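Uncharacterized protein (Sulfolobus solfataricus, PDB 4WYH) is PriX, a noncatalytic subunit of the archaeal eukaryotic-type primase that is essential for efficient primer synthesis. Local coordinates at residues Asp45-Phe50 / Lys75-Lys80. Sequence-based numbering, arbitrary orientation.
Sequences DSRKRF and KEFYYK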
loop_
_atom_site.group_PDB
_atom_site.type_symbol
_atom_site.label_atom_id
_atom_site.label_comp_id
_atom_site.label_asym_id
_atom_site.label_seq_id
_atom_site.Cartn_x
_atom_site.Cartn_y
_atom_site.Cartn_z
ATOM N N ASP A 45 -5.971 5.861 8.977
ATOM C CA ASP A 45 -6.883 4.766 9.238
ATOM C C ASP A 45 -6.948 3.721 8.127
ATOM O O ASP A 45 -7.449 2.648 8.342
ATOM C CB ASP A 45 -8.281 5.303 9.465
ATOM C CG ASP A 45 -8.369 6.252 10.715
ATOM O OD1 ASP A 45 -7.474 6.225 11.598
ATOM O OD2 ASP A 45 -9.339 7.022 10.725
ATOM N N SER A 46 -6.424 4.034 6.939
ATOM C CA SER A 46 -6.550 3.172 5.810
ATOM C C SER A 46 -5.288 2.385 5.486
ATOM O O SER A 46 -5.243 1.774 4.460
ATOM C CB SER A 46 -7.028 3.973 4.600
ATOM O OG SER A 46 -6.005 4.773 4.092
ATOM N N ARG A 47 -4.257 2.433 6.347
ATOM C CA ARG A 47 -2.942 1.788 6.097
ATOM C C ARG A 47 -2.994 0.355 5.722
ATOM O O ARG A 47 -2.365 -0.017 4.741
ATOM C CB ARG A 47 -1.993 1.926 7.296
ATOM C CG ARG A 47 -1.386 3.279 7.425
ATOM C CD ARG A 47 -0.664 3.436 8.768
ATOM N NE ARG A 47 -1.595 3.331 9.891
ATOM C CZ ARG A 47 -1.203 3.136 11.134
ATOM N NH1 ARG A 47 0.108 3.014 11.454
ATOM N NH2 ARG A 47 -2.110 3.095 12.070
ATOM N N LYS A 48 -3.767 -0.460 6.461
ATOM C CA LYS A 48 -3.789 -1.873 6.182
ATOM C C LYS A 48 -4.488 -2.173 4.858
ATOM O O LYS A 48 -3.998 -2.889 4.039
ATOM C CB LYS A 48 -4.365 -2.647 7.369
ATOM C CG LYS A 48 -3.337 -2.801 8.477
ATOM C CD LYS A 48 -3.946 -3.538 9.652
ATOM C CE LYS A 48 -2.986 -3.475 10.811
ATOM N NZ LYS A 48 -3.569 -4.158 12.000
ATOM N N ARG A 49 -5.610 -1.524 4.609
ATOM C CA ARG A 49 -6.275 -1.685 3.311
ATOM C C ARG A 49 -5.409 -1.198 2.128
ATOM O O ARG A 49 -5.371 -1.864 1.104
ATOM C CB ARG A 49 -7.605 -0.908 3.334
ATOM C CG ARG A 49 -8.547 -1.483 4.355
ATOM C CD ARG A 49 -9.992 -1.022 4.106
ATOM N NE ARG A 49 -10.119 0.422 3.889
ATOM C CZ ARG A 49 -10.367 1.288 4.844
ATOM N NH1 ARG A 49 -10.411 0.875 6.073
ATOM N NH2 ARG A 49 -10.524 2.585 4.577
ATOM N N PHE A 50 -4.678 -0.094 2.290
ATOM C CA PHE A 50 -3.774 0.424 1.244
ATOM C C PHE A 50 -2.729 -0.630 0.984
ATOM O O PHE A 50 -2.440 -0.927 -0.132
ATOM C CB PHE A 50 -3.110 1.716 1.681
ATOM C CG PHE A 50 -2.186 2.308 0.634
ATOM C CD1 PHE A 50 -2.716 2.835 -0.510
ATOM C CD2 PHE A 50 -0.827 2.235 0.759
ATOM C CE1 PHE A 50 -1.914 3.374 -1.475
ATOM C CE2 PHE A 50 0.002 2.772 -0.232
ATOM C CZ PHE A 50 -0.560 3.323 -1.348
ATOM N N LYS A 75 6.450 -2.475 5.694
ATOM C CA LYS A 75 6.571 -2.235 7.139
ATOM C C LYS A 75 6.997 -0.784 7.493
ATOM O O LYS A 75 6.375 -0.147 8.353
ATOM C CB LYS A 75 7.528 -3.269 7.767
ATOM C CG LYS A 75 7.377 -3.355 9.245
ATOM C CD LYS A 75 8.689 -3.786 9.880
ATOM C CE LYS A 75 8.789 -5.281 9.999
ATOM N NZ LYS A 75 9.960 -5.592 10.870
ATOM N N GLU A 76 7.968 -0.268 6.762
ATOM C CA GLU A 76 8.425 1.139 6.851
ATOM C C GLU A 76 7.324 2.121 6.583
ATOM O O GLU A 76 7.198 3.051 7.346
ATOM C CB GLU A 76 9.441 1.449 5.794
ATOM C CG GLU A 76 10.804 1.328 6.225
ATOM C CD GLU A 76 11.729 1.387 5.040
ATOM O OE1 GLU A 76 11.337 1.432 3.821
ATOM O OE2 GLU A 76 12.861 1.308 5.379
ATOM N N PHE A 77 6.532 1.909 5.545
ATOM C CA PHE A 77 5.311 2.667 5.304
ATOM C C PHE A 77 4.336 2.626 6.470
ATOM O O PHE A 77 3.899 3.686 6.945
ATOM C CB PHE A 77 4.590 2.127 4.056
ATOM C CG PHE A 77 3.167 2.550 3.970
ATOM C CD1 PHE A 77 2.860 3.862 3.663
ATOM C CD2 PHE A 77 2.104 1.638 4.204
ATOM C CE1 PHE A 77 1.531 4.257 3.584
ATOM C CE2 PHE A 77 0.775 2.052 4.098
ATOM C CZ PHE A 77 0.503 3.354 3.807
ATOM N N TYR A 78 4.024 1.426 6.964
ATOM C CA TYR A 78 3.065 1.265 8.044
ATOM C C TYR A 78 3.369 2.066 9.252
ATOM O O TYR A 78 2.438 2.643 9.820
ATOM C CB TYR A 78 2.803 -0.220 8.420
ATOM C CG TYR A 78 1.721 -0.342 9.457
ATOM C CD1 TYR A 78 0.378 -0.332 9.121
ATOM C CD2 TYR A 78 2.056 -0.393 10.817
ATOM C CE1 TYR A 78 -0.601 -0.396 10.116
ATOM C CE2 TYR A 78 1.103 -0.410 11.808
ATOM C CZ TYR A 78 -0.237 -0.405 11.464
ATOM O OH TYR A 78 -1.177 -0.460 12.466
ATOM N N TYR A 79 4.642 2.090 9.696
ATOM C CA TYR A 79 5.010 2.768 10.914
ATOM C C TYR A 79 5.379 4.272 10.721
ATOM O O TYR A 79 5.886 4.925 11.619
ATOM C CB TYR A 79 6.084 1.976 11.662
ATOM C CG TYR A 79 5.611 0.638 12.174
ATOM C CD1 TYR A 79 4.670 0.560 13.189
ATOM C CD2 TYR A 79 6.120 -0.562 11.667
ATOM C CE1 TYR A 79 4.236 -0.686 13.712
ATOM C CE2 TYR A 79 5.654 -1.806 12.176
ATOM C CZ TYR A 79 4.733 -1.840 13.200
ATOM O OH TYR A 79 4.230 -3.004 13.742
ATOM N N LYS A 80 5.081 4.838 9.569
ATOM C CA LYS A 80 5.122 6.292 9.466
ATOM C C LYS A 80 4.178 6.953 10.460
ATOM O O LYS A 80 4.406 8.077 10.853
ATOM C CB LYS A 80 4.800 6.786 8.045
ATOM C CG LYS A 80 5.724 6.270 6.993
ATOM C CD LYS A 80 7.105 6.724 7.272
ATOM C CE LYS A 80 7.675 7.367 6.061
ATOM N NZ LYS A 80 9.159 7.394 6.135
#
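Where helix 47-63 begins and helix 67-78 ends, the two meet chiefly at Arg47 and Tyr78, the last residue of helix 67-78. The guanidinium lies flat on one face of the Tyr78 ring, planes 7° apart, in an off-centre cation-pi stack with Arg47 CZ 4.1 Å from the ring centroid. Its NH1 sits near the rim, 3.4 Å from Tyr78 CZ, and also gives a hydrogen bond of 2.9 Å to Tyr78 O, close to the guanidinium plane. A bend at chi3 (-63°) turns the head of Arg47 onto the ring; two further carbonyls, Gln44 O accepting from NE and Ser83 O from NH2, hold its rotation and give its buried N-H groups partners. Lys48 passes the phenol obliquely, its CE 3.9 Å from Tyr78 OH. The buried Phe50 brings CD2 within 3.5 Å of Phe77 CZ, the rings inclined at 50°, while Arg47 O lies at the Phe77 ring edge. Asp45, a manganese ligand seen in this protein but metal-free here, lies just before helix 47-63. An arginine that stacks on the last helical residue and bonds to that residue's carbonyl thus joins the start of one helix to the end of the next in the all-helical Primase X domain.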